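Local coordinates for fibronectin-binding protein BBK32 (Borrelia burgdorferi, PDB 6N1L), which inhibits the classical pathway of complement, probably by binding the protease C1r, and also binds fibronectin, at residues D21-T26 against K74-Y79; Y79-V84 against N104-I109; T28-T33 against E67-N72; G15-V20 against E142-I147; T35-K40 against N121-Y126. One frame throughout, in Å; residues are numbered along the deposited sequence.

In the fold
The chain is a bundle of long helices, and helix 9-44 runs through four of the five contacts. Contacts 1 and 3 both pair it with helix 66-87, contacts 4 and 5 with helix 122-147, while contact 2 joins helices 66-87 and 93-117 and shares Tyr79 with contact 1. All five are partly buried. Contacts 1 and 3 lie nearest the middle, their centres about 7 Å from that of the chain; contacts 4 and 5 lie farther out, about 16 and 14 Å, on opposite sides. Contact 1 has no hydrogen bond across it, whereas contact 3 is bridged by a water and a weak lysine-amide bond. Contacts 2 and 4 set a polar bond beside aliphatic packing; contact 5 is aromatic with a hydroxyl bond at its rim.

Contact 1 of 5, residues D21-T26 against K74-Y79; sequences DSAIQT and KTLLNY
Segments 21-26 and 74-79 run antiparallel at 161°, their axes only 8.8 Å apart, and the CA atoms of Ala23 and Leu76 come within 5.3 Å of each other. Small side chains on the first helix permit this close fit. Ser22 and Tyr79 make a CH-pi contact: Ser22 CB sits over one face of the Tyr79 ring, 3.3 Å from the centroid and 9° off the ring normal, almost exactly above its middle. A chi1 of -81° brings the ring of Tyr79 alongside its own backbone N, where it meets Ser22. Thr26 comes to the same ring at an edge, with OG1 3.7 Å from Tyr79 CE2. That hydroxyl donates to Ser22 O at 2.8 Å, on the opposite face of the carbonyl from Thr26 N, so Ser22 O takes two bonds. The hydroxyl of Ser22 itself is turned to Tyr18 O, one turn back. Beside the ring, Ala23 CB meets Leu76 CD1 at 3.7 Å, while the methyl of Thr26, CG2, lies 4.0 Å from Leu76 CB. On the inner side, helix 122-147 covers Ala23 through Leu140, and helix 93-117 reaches Leu76 through Ile109; Asn19, a turn earlier on helix 9-44, also touches Tyr79.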
# COMPACT_ATOMS: atom_id res chain seq x y z
N ASP A 21 2.94 5.00 10.31
CA ASP A 21 2.21 3.83 10.81
C ASP A 21 0.93 3.61 10.02
O ASP A 21 0.59 2.47 9.67
CB ASP A 21 1.88 4.00 12.29
CG ASP A 21 2.95 3.45 13.21
OD1 ASP A 21 3.95 2.87 12.71
OD2 ASP A 21 2.80 3.60 14.44
N SER A 22 0.19 4.69 9.73
CA SER A 22 -1.02 4.57 8.94
C SER A 22 -0.71 4.11 7.52
O SER A 22 -1.49 3.37 6.92
CB SER A 22 -1.76 5.90 8.90
OG SER A 22 -2.06 6.35 10.21
N ALA A 23 0.42 4.54 6.96
CA ALA A 23 0.78 4.09 5.62
C ALA A 23 1.10 2.60 5.63
O ALA A 23 0.72 1.87 4.69
CB ALA A 23 1.97 4.89 5.09
N ILE A 24 1.77 2.13 6.68
CA ILE A 24 2.09 0.72 6.81
C ILE A 24 0.81 -0.10 6.87
O ILE A 24 0.66 -1.11 6.17
CB ILE A 24 2.97 0.48 8.05
CG1 ILE A 24 4.36 1.07 7.85
CG2 ILE A 24 3.08 -1.02 8.37
CD1 ILE A 24 5.26 0.95 9.08
N GLN A 25 -0.14 0.35 7.70
CA GLN A 25 -1.44 -0.31 7.79
C GLN A 25 -2.15 -0.36 6.44
O GLN A 25 -2.81 -1.36 6.12
CB GLN A 25 -2.32 0.41 8.82
CG GLN A 25 -1.79 0.39 10.24
CD GLN A 25 -1.82 -0.99 10.88
OE1 GLN A 25 -0.99 -1.85 10.58
NE2 GLN A 25 -2.79 -1.21 11.76
N THR A 26 -2.08 0.73 5.68
CA THR A 26 -2.74 0.79 4.38
C THR A 26 -2.13 -0.21 3.41
O THR A 26 -2.85 -0.88 2.66
CB THR A 26 -2.68 2.20 3.81
OG1 THR A 26 -3.21 3.13 4.78
CG2 THR A 26 -3.46 2.31 2.52
N LYS A 74 -4.56 6.13 -3.05
CA LYS A 74 -4.62 7.55 -2.71
C LYS A 74 -4.47 7.75 -1.21
O LYS A 74 -3.79 8.68 -0.77
CB LYS A 74 -5.90 8.19 -3.23
CG LYS A 74 -5.80 8.55 -4.72
CD LYS A 74 -4.41 9.13 -5.07
CE LYS A 74 -4.31 9.55 -6.53
NZ LYS A 74 -3.01 10.23 -6.88
N THR A 75 -5.09 6.88 -0.40
CA THR A 75 -4.91 6.94 1.04
C THR A 75 -3.43 6.77 1.40
O THR A 75 -2.88 7.53 2.21
CB THR A 75 -5.74 5.86 1.73
OG1 THR A 75 -7.14 6.12 1.53
CG2 THR A 75 -5.44 5.81 3.21
N LEU A 76 -2.77 5.78 0.78
CA LEU A 76 -1.34 5.56 1.03
C LEU A 76 -0.52 6.79 0.64
O LEU A 76 0.34 7.24 1.42
CB LEU A 76 -0.88 4.32 0.26
CG LEU A 76 0.63 4.02 0.25
CD1 LEU A 76 1.17 3.85 1.66
CD2 LEU A 76 0.86 2.75 -0.55
N LEU A 77 -0.72 7.32 -0.56
CA LEU A 77 0.01 8.50 -1.00
C LEU A 77 -0.20 9.66 -0.03
O LEU A 77 0.76 10.34 0.38
CB LEU A 77 -0.43 8.90 -2.41
CG LEU A 77 0.30 10.06 -3.07
CD1 LEU A 77 1.83 9.84 -3.09
CD2 LEU A 77 -0.24 10.33 -4.47
N ASN A 78 -1.45 9.91 0.35
CA ASN A 78 -1.73 11.04 1.23
C ASN A 78 -1.00 10.91 2.56
O ASN A 78 -0.44 11.89 3.06
CB ASN A 78 -3.24 11.18 1.45
CG ASN A 78 -3.96 11.69 0.22
OD1 ASN A 78 -3.34 12.21 -0.71
ND2 ASN A 78 -5.29 11.57 0.21
N TYR A 79 -0.99 9.71 3.16
CA TYR A 79 -0.27 9.53 4.41
C TYR A 79 1.22 9.83 4.23
O TYR A 79 1.83 10.48 5.09
CB TYR A 79 -0.46 8.11 4.94
CG TYR A 79 -1.76 7.87 5.69
CD1 TYR A 79 -2.21 8.78 6.64
CD2 TYR A 79 -2.53 6.74 5.44
CE1 TYR A 79 -3.40 8.57 7.33
CE2 TYR A 79 -3.72 6.52 6.12
CZ TYR A 79 -4.15 7.43 7.06
OH TYR A 79 -5.33 7.21 7.74

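Contact 2 of 5, residues Y79-V84 against N104-I109; sequences YIQVSV and NIEAEI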
# COMPACT_ATOMS: atom_id res chain seq x y z
N TYR A 79 -0.99 9.71 3.16
CA TYR A 79 -0.27 9.53 4.41
C TYR A 79 1.22 9.83 4.23
O TYR A 79 1.83 10.48 5.09
CB TYR A 79 -0.46 8.11 4.94
CG TYR A 79 -1.76 7.87 5.69
CD1 TYR A 79 -2.21 8.78 6.64
CD2 TYR A 79 -2.53 6.74 5.44
CE1 TYR A 79 -3.40 8.57 7.33
CE2 TYR A 79 -3.72 6.52 6.12
CZ TYR A 79 -4.15 7.43 7.06
OH TYR A 79 -5.33 7.21 7.74
N ILE A 80 1.81 9.39 3.12
CA ILE A 80 3.24 9.64 2.91
C ILE A 80 3.49 11.11 2.59
O ILE A 80 4.50 11.69 3.00
CB ILE A 80 3.79 8.72 1.79
CG1 ILE A 80 3.72 7.26 2.24
CG2 ILE A 80 5.24 9.09 1.42
CD1 ILE A 80 4.40 7.00 3.56
N GLN A 81 2.57 11.75 1.86
CA GLN A 81 2.77 13.15 1.51
C GLN A 81 2.72 14.04 2.75
O GLN A 81 3.50 15.00 2.86
CB GLN A 81 1.75 13.61 0.47
CG GLN A 81 2.01 13.00 -0.90
CD GLN A 81 1.09 13.55 -1.97
OE1 GLN A 81 -0.08 13.81 -1.71
NE2 GLN A 81 1.62 13.71 -3.18
N VAL A 82 1.83 13.72 3.70
CA VAL A 82 1.83 14.41 4.99
C VAL A 82 3.13 14.13 5.75
O VAL A 82 3.69 15.03 6.40
CB VAL A 82 0.60 14.00 5.82
CG1 VAL A 82 0.69 14.57 7.24
CG2 VAL A 82 -0.67 14.45 5.13
N SER A 83 3.60 12.88 5.70
CA SER A 83 4.85 12.53 6.35
C SER A 83 6.00 13.37 5.81
O SER A 83 6.81 13.90 6.59
CB SER A 83 5.17 11.05 6.15
OG SER A 83 4.36 10.25 7.00
N VAL A 84 6.06 13.53 4.49
CA VAL A 84 7.15 14.27 3.85
C VAL A 84 7.06 15.75 4.21
O VAL A 84 8.07 16.38 4.55
CB VAL A 84 7.13 14.05 2.33
CG1 VAL A 84 8.05 15.05 1.62
CG2 VAL A 84 7.53 12.61 2.00
N ASN A 104 11.73 9.43 -1.32
CA ASN A 104 11.92 8.37 -2.30
C ASN A 104 10.67 7.50 -2.39
O ASN A 104 10.25 7.12 -3.49
CB ASN A 104 13.11 7.50 -1.92
CG ASN A 104 14.44 8.20 -2.14
OD1 ASN A 104 14.56 9.05 -3.02
ND2 ASN A 104 15.43 7.84 -1.34
N ILE A 105 10.05 7.22 -1.25
CA ILE A 105 8.86 6.37 -1.23
C ILE A 105 7.68 7.09 -1.87
O ILE A 105 6.89 6.49 -2.60
CB ILE A 105 8.57 5.95 0.21
CG1 ILE A 105 9.56 4.87 0.64
CG2 ILE A 105 7.09 5.52 0.40
CD1 ILE A 105 9.67 4.71 2.12
N GLU A 106 7.53 8.39 -1.59
CA GLU A 106 6.49 9.18 -2.26
C GLU A 106 6.59 9.05 -3.77
O GLU A 106 5.58 8.79 -4.44
CB GLU A 106 6.58 10.65 -1.84
CG GLU A 106 5.46 11.50 -2.44
CD GLU A 106 5.69 13.00 -2.28
OE1 GLU A 106 6.77 13.40 -1.79
OE2 GLU A 106 4.79 13.78 -2.66
N ALA A 107 7.79 9.21 -4.33
CA ALA A 107 7.95 9.11 -5.77
C ALA A 107 7.59 7.72 -6.29
O ALA A 107 6.94 7.58 -7.33
CB ALA A 107 9.38 9.49 -6.16
N GLU A 108 7.98 6.67 -5.55
CA GLU A 108 7.64 5.31 -5.95
C GLU A 108 6.13 5.10 -5.95
O GLU A 108 5.59 4.44 -6.86
CB GLU A 108 8.32 4.29 -5.03
CG GLU A 108 7.91 2.81 -5.25
CD GLU A 108 8.46 2.18 -6.53
OE1 GLU A 108 9.34 2.80 -7.16
OE2 GLU A 108 8.02 1.06 -6.90
N ILE A 109 5.43 5.64 -4.95
CA ILE A 109 3.97 5.48 -4.91
C ILE A 109 3.33 6.08 -6.15
O ILE A 109 2.40 5.51 -6.74
CB ILE A 109 3.39 6.10 -3.61
CG1 ILE A 109 3.87 5.32 -2.40
CG2 ILE A 109 1.86 6.07 -3.62
CD1 ILE A 109 3.51 5.94 -1.09
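Ile80 and Glu106 face each other inside an antiparallel helical hairpin, whose arms are the consecutive helices 66-87 and 93-117. Ile80 works with both branches. Its CG1 meets the end of Ile109, CD1, at 3.6 Å, and its CG2 lies 3.9 Å from Glu106 CB and 4.1 Å from Ile105 CG2. Glu106, with CG anti to the backbone N (chi1 -176°) and an extended chain, reaches across toward the other helix and divides its two oxygens. OE2 accepts from Gln81 NE2 at 3.2 Å through its anti lone pair; the bond is bent to 146° and the amide and carboxylate planes stand 85° apart. OE1 lies against the methyls of Val84, 3.9 Å from CG2. The stronger partner of the carboxylate is Lys110, one turn on, which forms a salt bridge with OE2. Beneath the apolar side, helix 122-147 closes the layer, Leu140 touching Ile80 and Ile105 and Met136 touching Ile109, while helix 9-44 packs on Tyr79 and Ser83.

Contact 3 of 5, residues T28-T33 against E67-N72; sequences TKIYNT and EDLEKN
Lys29 leaves its helix fully stretched (chi1 -178°) to meet Asn72, and crosses the amide at about a right angle. Its NZ makes a weak hydrogen bond to Asn72 OD1 at 3.2 Å. Asn72 CB already points at the first helix, and Ile30 CG1 packs on it at 3.5 Å; a chi1 of -74° swings the amide back beside its own backbone N, within reach of Lys29 NZ and a water. The second branch of Ile30, CG2, runs to Leu69 CD1 at 4.0 Å. The amide nitrogen ND2 of Asn72 donates to the water at 3.1 Å. That water gives its own protons to Asp68 OD2 at 2.8 Å and to Thr33 OG1 at 2.9 Å, while Thr33 OG1 donates in turn to Lys29 O at 2.8 Å. Both ends of the buried amide are thus engaged. The ammonium of Lys29 and carboxylate of Asp68 do not touch, so the polar link between these antiparallel helices passes through an amide and a water, with opposite charges probably adding a modest attraction.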
# COMPACT_ATOMS: atom_id res chain seq x y z
N THR A 28 -0.72 -3.00 4.25
CA THR A 28 -1.17 -4.32 4.67
C THR A 28 -2.60 -4.57 4.19
O THR A 28 -2.92 -5.67 3.74
CB THR A 28 -1.06 -4.45 6.19
OG1 THR A 28 0.31 -4.24 6.60
CG2 THR A 28 -1.48 -5.83 6.65
N LYS A 29 -3.44 -3.53 4.23
CA LYS A 29 -4.81 -3.65 3.73
C LYS A 29 -4.83 -3.99 2.25
O LYS A 29 -5.60 -4.86 1.81
CB LYS A 29 -5.57 -2.35 4.00
CG LYS A 29 -7.03 -2.37 3.56
CD LYS A 29 -7.63 -0.98 3.69
CE LYS A 29 -9.09 -0.97 3.27
NZ LYS A 29 -9.65 0.42 3.28
N ILE A 30 -3.98 -3.32 1.45
CA ILE A 30 -3.91 -3.61 0.03
C ILE A 30 -3.44 -5.04 -0.21
O ILE A 30 -3.98 -5.75 -1.05
CB ILE A 30 -3.00 -2.60 -0.69
CG1 ILE A 30 -3.58 -1.18 -0.65
CG2 ILE A 30 -2.83 -3.00 -2.15
CD1 ILE A 30 -2.55 -0.07 -1.02
N TYR A 31 -2.39 -5.46 0.52
CA TYR A 31 -1.87 -6.81 0.30
C TYR A 31 -2.89 -7.87 0.71
O TYR A 31 -3.04 -8.89 0.03
CB TYR A 31 -0.54 -6.99 1.05
CG TYR A 31 0.06 -8.35 0.82
CD1 TYR A 31 0.60 -8.68 -0.42
CD2 TYR A 31 0.09 -9.30 1.82
CE1 TYR A 31 1.12 -9.93 -0.65
CE2 TYR A 31 0.64 -10.55 1.60
CZ TYR A 31 1.15 -10.86 0.37
OH TYR A 31 1.69 -12.11 0.16
N ASN A 32 -3.59 -7.63 1.82
CA ASN A 32 -4.63 -8.57 2.25
C ASN A 32 -5.76 -8.66 1.23
O ASN A 32 -6.33 -9.74 1.02
CB ASN A 32 -5.18 -8.18 3.62
CG ASN A 32 -4.17 -8.41 4.75
OD1 ASN A 32 -3.18 -9.12 4.60
ND2 ASN A 32 -4.46 -7.82 5.89
N THR A 33 -6.08 -7.54 0.57
CA THR A 33 -7.08 -7.58 -0.50
C THR A 33 -6.61 -8.44 -1.66
O THR A 33 -7.35 -9.28 -2.18
CB THR A 33 -7.41 -6.17 -0.98
OG1 THR A 33 -7.81 -5.35 0.12
CG2 THR A 33 -8.58 -6.20 -1.99
N GLU A 67 -11.55 0.79 -8.49
CA GLU A 67 -11.80 1.98 -7.68
C GLU A 67 -11.30 1.79 -6.25
O GLU A 67 -10.68 2.70 -5.68
CB GLU A 67 -13.29 2.31 -7.68
CG GLU A 67 -13.80 2.91 -8.99
CD GLU A 67 -14.21 1.86 -10.03
OE1 GLU A 67 -13.94 0.66 -9.82
OE2 GLU A 67 -14.80 2.25 -11.06
N ASP A 68 -11.56 0.62 -5.66
CA ASP A 68 -11.12 0.37 -4.29
C ASP A 68 -9.60 0.33 -4.20
O ASP A 68 -9.02 0.84 -3.23
CB ASP A 68 -11.73 -0.94 -3.80
CG ASP A 68 -11.21 -1.37 -2.45
OD1 ASP A 68 -11.48 -0.68 -1.44
OD2 ASP A 68 -10.52 -2.42 -2.39
N LEU A 69 -8.94 -0.29 -5.18
CA LEU A 69 -7.48 -0.29 -5.20
C LEU A 69 -6.95 1.13 -5.33
O LEU A 69 -5.98 1.52 -4.65
CB LEU A 69 -6.97 -1.18 -6.33
CG LEU A 69 -5.45 -1.19 -6.60
CD1 LEU A 69 -4.71 -1.67 -5.36
CD2 LEU A 69 -5.06 -2.03 -7.81
N GLU A 70 -7.59 1.93 -6.19
CA GLU A 70 -7.11 3.30 -6.40
C GLU A 70 -7.35 4.16 -5.17
O GLU A 70 -6.51 5.00 -4.81
CB GLU A 70 -7.76 3.89 -7.66
CG GLU A 70 -6.88 3.77 -8.90
CD GLU A 70 -7.66 3.79 -10.22
OE1 GLU A 70 -8.90 3.85 -10.18
OE2 GLU A 70 -7.02 3.76 -11.30
N LYS A 71 -8.48 3.94 -4.48
CA LYS A 71 -8.75 4.63 -3.22
C LYS A 71 -7.69 4.30 -2.19
O LYS A 71 -7.13 5.20 -1.55
CB LYS A 71 -10.13 4.24 -2.70
CG LYS A 71 -10.55 4.99 -1.44
CD LYS A 71 -10.46 6.49 -1.65
CE LYS A 71 -11.45 7.25 -0.79
NZ LYS A 71 -10.76 8.11 0.23
N ASN A 72 -7.38 3.02 -2.02
CA ASN A 72 -6.34 2.63 -1.07
C ASN A 72 -4.99 3.24 -1.44
O ASN A 72 -4.21 3.62 -0.55
CB ASN A 72 -6.24 1.10 -1.00
CG ASN A 72 -7.40 0.48 -0.24
OD1 ASN A 72 -8.10 1.15 0.52
ND2 ASN A 72 -7.60 -0.82 -0.44
O HOH W 1 -9.59 -3.10 0.14

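Contact 4 of 5, residues G15-V20 against E142-I147; sequences GVKYNV and EVQGII
Gln144 leans across to Lys17 and Val20, its chain folded at chi2 (-71°) and not extended, and this bend lays the amide against the backbone of helix 9-44. Its NE2 donates to Lys17 O at 3.1 Å. The approach is in the carbonyl plane, on a lone pair, with a C=O...N angle of 124°, although the oxygen lies somewhat out of the amide plane and the N-H...O angle is 147°, moderately bent. The side chain of Lys17 crosses the amide at about a right angle, its CG 3.7 Å from both NE2 and OE1 of Gln144. Val20 slides past the same glutamine in the opposite direction, CG1 at 3.6 Å from Gln144 CG, and its other methyl, CG2, faces Val143 CG1 at 4.2 Å. A turn away, Val16 CG1 meets Ile147 CD1 at 4.0 Å, the two side chains crossing at a slant. These valines and Ile147 form the apolar side of the contact, covered further by Leu102 and Ala98 of helix 93-117 and by Phe90. Asp21 OD1 is a second acceptor for NE2, modelled too close for its length to be trusted. The amide is therefore satisfied unevenly: its nitrogen is held by Lys17 O and probably also by Asp21 OD1, while Gln144 OE1, buried 3.5 Å from Lys17 CA, has no hydrogen-bond partner in the model.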
# COMPACT_ATOMS: atom_id res chain seq x y z
N GLY A 15 3.93 13.41 14.49
CA GLY A 15 3.15 13.44 13.26
C GLY A 15 3.69 12.49 12.20
O GLY A 15 2.93 11.82 11.51
N VAL A 16 5.02 12.43 12.06
CA VAL A 16 5.58 11.53 11.06
C VAL A 16 5.36 10.08 11.47
O VAL A 16 4.97 9.23 10.65
CB VAL A 16 7.07 11.85 10.84
CG1 VAL A 16 7.77 10.69 10.13
CG2 VAL A 16 7.20 13.14 10.03
N LYS A 17 5.54 9.77 12.76
CA LYS A 17 5.33 8.41 13.24
C LYS A 17 3.89 7.96 13.00
O LYS A 17 3.64 6.83 12.57
CB LYS A 17 5.69 8.31 14.72
CG LYS A 17 5.47 6.93 15.31
CD LYS A 17 5.13 7.00 16.79
CE LYS A 17 4.31 5.79 17.22
NZ LYS A 17 3.19 6.19 18.11
N TYR A 18 2.92 8.85 13.26
CA TYR A 18 1.52 8.48 13.06
C TYR A 18 1.23 8.20 11.59
O TYR A 18 0.57 7.21 11.25
CB TYR A 18 0.59 9.57 13.57
CG TYR A 18 -0.84 9.33 13.14
CD1 TYR A 18 -1.62 8.40 13.81
CD2 TYR A 18 -1.40 10.01 12.07
CE1 TYR A 18 -2.93 8.15 13.42
CE2 TYR A 18 -2.70 9.77 11.67
CZ TYR A 18 -3.46 8.84 12.36
OH TYR A 18 -4.77 8.60 11.97
N ASN A 19 1.70 9.08 10.70
CA ASN A 19 1.35 8.93 9.30
C ASN A 19 2.10 7.76 8.65
O ASN A 19 1.54 7.09 7.77
CB ASN A 19 1.61 10.24 8.55
CG ASN A 19 0.53 11.27 8.82
OD1 ASN A 19 -0.49 11.32 8.12
ND2 ASN A 19 0.74 12.11 9.83
N VAL A 20 3.33 7.49 9.09
CA VAL A 20 4.04 6.32 8.58
C VAL A 20 3.36 5.04 9.04
O VAL A 20 3.17 4.09 8.26
CB VAL A 20 5.52 6.37 9.01
CG1 VAL A 20 6.22 5.07 8.67
CG2 VAL A 20 6.22 7.55 8.33
N GLU A 142 11.77 0.61 8.52
CA GLU A 142 13.08 1.19 8.78
C GLU A 142 12.97 2.65 9.20
O GLU A 142 13.64 3.10 10.14
CB GLU A 142 13.97 1.06 7.55
CG GLU A 142 14.71 -0.25 7.48
CD GLU A 142 14.86 -0.78 6.06
OE1 GLU A 142 15.19 0.01 5.15
OE2 GLU A 142 14.65 -2.00 5.87
N VAL A 143 12.13 3.42 8.49
CA VAL A 143 11.93 4.83 8.83
C VAL A 143 11.50 4.97 10.28
O VAL A 143 12.02 5.82 11.02
CB VAL A 143 10.89 5.46 7.88
CG1 VAL A 143 10.30 6.73 8.49
CG2 VAL A 143 11.51 5.74 6.52
N GLN A 144 10.56 4.13 10.72
CA GLN A 144 10.10 4.19 12.10
C GLN A 144 11.23 3.96 13.08
O GLN A 144 11.27 4.61 14.14
CB GLN A 144 8.98 3.16 12.32
CG GLN A 144 7.68 3.50 11.60
CD GLN A 144 6.95 4.70 12.22
OE1 GLN A 144 7.54 5.76 12.45
NE2 GLN A 144 5.67 4.53 12.49
N GLY A 145 12.17 3.08 12.76
CA GLY A 145 13.30 2.86 13.66
C GLY A 145 14.28 4.01 13.67
O GLY A 145 14.87 4.33 14.71
N ILE A 146 14.47 4.65 12.51
CA ILE A 146 15.45 5.73 12.37
C ILE A 146 15.09 6.93 13.24
O ILE A 146 15.98 7.66 13.69
CB ILE A 146 15.58 6.11 10.88
CG1 ILE A 146 16.35 5.02 10.13
CG2 ILE A 146 16.26 7.46 10.70
CD1 ILE A 146 16.52 5.28 8.65
N ILE A 147 13.81 7.14 13.51
CA ILE A 147 13.38 8.31 14.27
C ILE A 147 12.90 7.99 15.68
O ILE A 147 12.88 8.89 16.53
CB ILE A 147 12.28 9.09 13.51
CG1 ILE A 147 11.06 8.20 13.30
CG2 ILE A 147 12.81 9.63 12.20
CD1 ILE A 147 9.77 8.97 13.12

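Contact 5 of 5, residues T35-K40 against N121-Y126; sequences TLFSTK and NLYEAY
The ring of Phe37 fills the centre, thrown away from its own backbone N and across to the second helix by a chi1 of -170°. Its CE2 lies 3.9 Å from Leu122 CG, and its CD2 is 4.0 Å from Tyr126 CD2, which comes in at the edge of the phenylalanine. Tyr123 makes a T-shaped pair with it: the tyrosine turns an edge to the face of Phe37, the centroids 5.5 Å apart and the planes at 82°. Phe64, from the loop before helix 66-87, also stacks on Phe37. Further out, the same Tyr123 ring ends in a polar bond, OH donating to Ser38 OG at 3.0 Å, and Ser38 OG in turn donates to Tyr34 O. At the start of the second helix Asn121 is the N-cap, with OD1 accepting from Glu124 N at 2.9 Å. Tyr123 thus serves both halves of the contact: its ring edge packs against the aromatic centre, while its hydroxyl starts a chain of two hydrogen bonds that ends on the backbone of helix 9-44.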
# COMPACT_ATOMS: atom_id res chain seq x y z
N THR A 35 -4.53 -10.89 -1.48
CA THR A 35 -4.54 -12.30 -1.06
C THR A 35 -5.94 -12.88 -1.17
O THR A 35 -6.14 -13.98 -1.71
CB THR A 35 -4.02 -12.41 0.37
OG1 THR A 35 -2.63 -12.02 0.39
CG2 THR A 35 -4.15 -13.85 0.87
N LEU A 36 -6.93 -12.13 -0.69
CA LEU A 36 -8.32 -12.58 -0.73
C LEU A 36 -8.80 -12.72 -2.17
O LEU A 36 -9.43 -13.73 -2.53
CB LEU A 36 -9.20 -11.61 0.05
CG LEU A 36 -10.65 -12.09 0.26
CD1 LEU A 36 -10.63 -13.33 1.09
CD2 LEU A 36 -11.47 -10.99 0.95
N PHE A 37 -8.54 -11.71 -3.01
CA PHE A 37 -8.89 -11.77 -4.43
C PHE A 37 -8.31 -13.03 -5.06
O PHE A 37 -9.03 -13.80 -5.73
CB PHE A 37 -8.36 -10.49 -5.11
CG PHE A 37 -8.81 -10.26 -6.52
CD1 PHE A 37 -9.89 -10.92 -7.07
CD2 PHE A 37 -8.14 -9.33 -7.30
CE1 PHE A 37 -10.28 -10.66 -8.37
CE2 PHE A 37 -8.52 -9.07 -8.60
CZ PHE A 37 -9.60 -9.74 -9.14
N SER A 38 -7.02 -13.29 -4.81
CA SER A 38 -6.36 -14.48 -5.35
C SER A 38 -7.09 -15.77 -4.98
O SER A 38 -7.27 -16.64 -5.83
CB SER A 38 -4.91 -14.54 -4.86
OG SER A 38 -4.17 -13.44 -5.34
N THR A 39 -7.53 -15.89 -3.73
CA THR A 39 -8.21 -17.12 -3.32
C THR A 39 -9.55 -17.30 -4.01
O THR A 39 -9.94 -18.43 -4.31
CB THR A 39 -8.39 -17.19 -1.80
OG1 THR A 39 -9.32 -16.21 -1.33
CG2 THR A 39 -7.05 -17.01 -1.09
N LYS A 40 -10.27 -16.20 -4.29
CA LYS A 40 -11.54 -16.33 -5.01
C LYS A 40 -11.32 -16.80 -6.44
O LYS A 40 -12.12 -17.59 -6.97
CB LYS A 40 -12.29 -14.99 -5.03
CG LYS A 40 -12.57 -14.36 -3.70
CD LYS A 40 -13.17 -15.32 -2.70
CE LYS A 40 -13.39 -14.62 -1.39
NZ LYS A 40 -13.93 -15.54 -0.38
N ASN A 121 -6.88 -5.05 -16.62
CA ASN A 121 -7.27 -6.20 -15.82
C ASN A 121 -6.90 -5.97 -14.36
O ASN A 121 -5.74 -5.70 -14.05
CB ASN A 121 -6.57 -7.45 -16.36
CG ASN A 121 -6.95 -8.70 -15.61
OD1 ASN A 121 -6.29 -9.08 -14.64
ND2 ASN A 121 -8.00 -9.37 -16.07
N LEU A 122 -7.89 -6.09 -13.47
CA LEU A 122 -7.68 -5.75 -12.06
C LEU A 122 -6.64 -6.65 -11.41
O LEU A 122 -5.76 -6.18 -10.68
CB LEU A 122 -9.00 -5.82 -11.28
CG LEU A 122 -8.86 -5.42 -9.80
CD1 LEU A 122 -8.15 -4.07 -9.68
CD2 LEU A 122 -10.19 -5.40 -9.06
N TYR A 123 -6.74 -7.96 -11.63
CA TYR A 123 -5.75 -8.86 -11.03
C TYR A 123 -4.35 -8.53 -11.53
O TYR A 123 -3.38 -8.59 -10.77
CB TYR A 123 -6.10 -10.32 -11.31
CG TYR A 123 -5.27 -11.26 -10.46
CD1 TYR A 123 -5.43 -11.28 -9.08
CD2 TYR A 123 -4.32 -12.08 -11.03
CE1 TYR A 123 -4.66 -12.12 -8.29
CE2 TYR A 123 -3.55 -12.92 -10.25
CZ TYR A 123 -3.73 -12.93 -8.88
OH TYR A 123 -2.97 -13.77 -8.08
N GLU A 124 -4.23 -8.20 -12.82
CA GLU A 124 -2.94 -7.80 -13.36
C GLU A 124 -2.44 -6.51 -12.71
O GLU A 124 -1.23 -6.33 -12.55
CB GLU A 124 -3.03 -7.62 -14.87
CG GLU A 124 -3.29 -8.91 -15.63
CD GLU A 124 -2.19 -9.93 -15.42
OE1 GLU A 124 -1.01 -9.57 -15.63
OE2 GLU A 124 -2.51 -11.08 -15.03
N ALA A 125 -3.35 -5.60 -12.38
CA ALA A 125 -2.96 -4.36 -11.71
C ALA A 125 -2.35 -4.66 -10.34
O ALA A 125 -1.28 -4.14 -10.00
CB ALA A 125 -4.17 -3.43 -11.58
N TYR A 126 -3.01 -5.51 -9.55
CA TYR A 126 -2.45 -5.95 -8.28
C TYR A 126 -1.09 -6.61 -8.48
O TYR A 126 -0.12 -6.27 -7.80
CB TYR A 126 -3.42 -6.92 -7.58
CG TYR A 126 -4.49 -6.26 -6.73
CD1 TYR A 126 -4.21 -5.79 -5.45
CD2 TYR A 126 -5.78 -6.11 -7.22
CE1 TYR A 126 -5.19 -5.20 -4.68
CE2 TYR A 126 -6.77 -5.51 -6.47
CZ TYR A 126 -6.48 -5.05 -5.19
OH TYR A 126 -7.45 -4.45 -4.44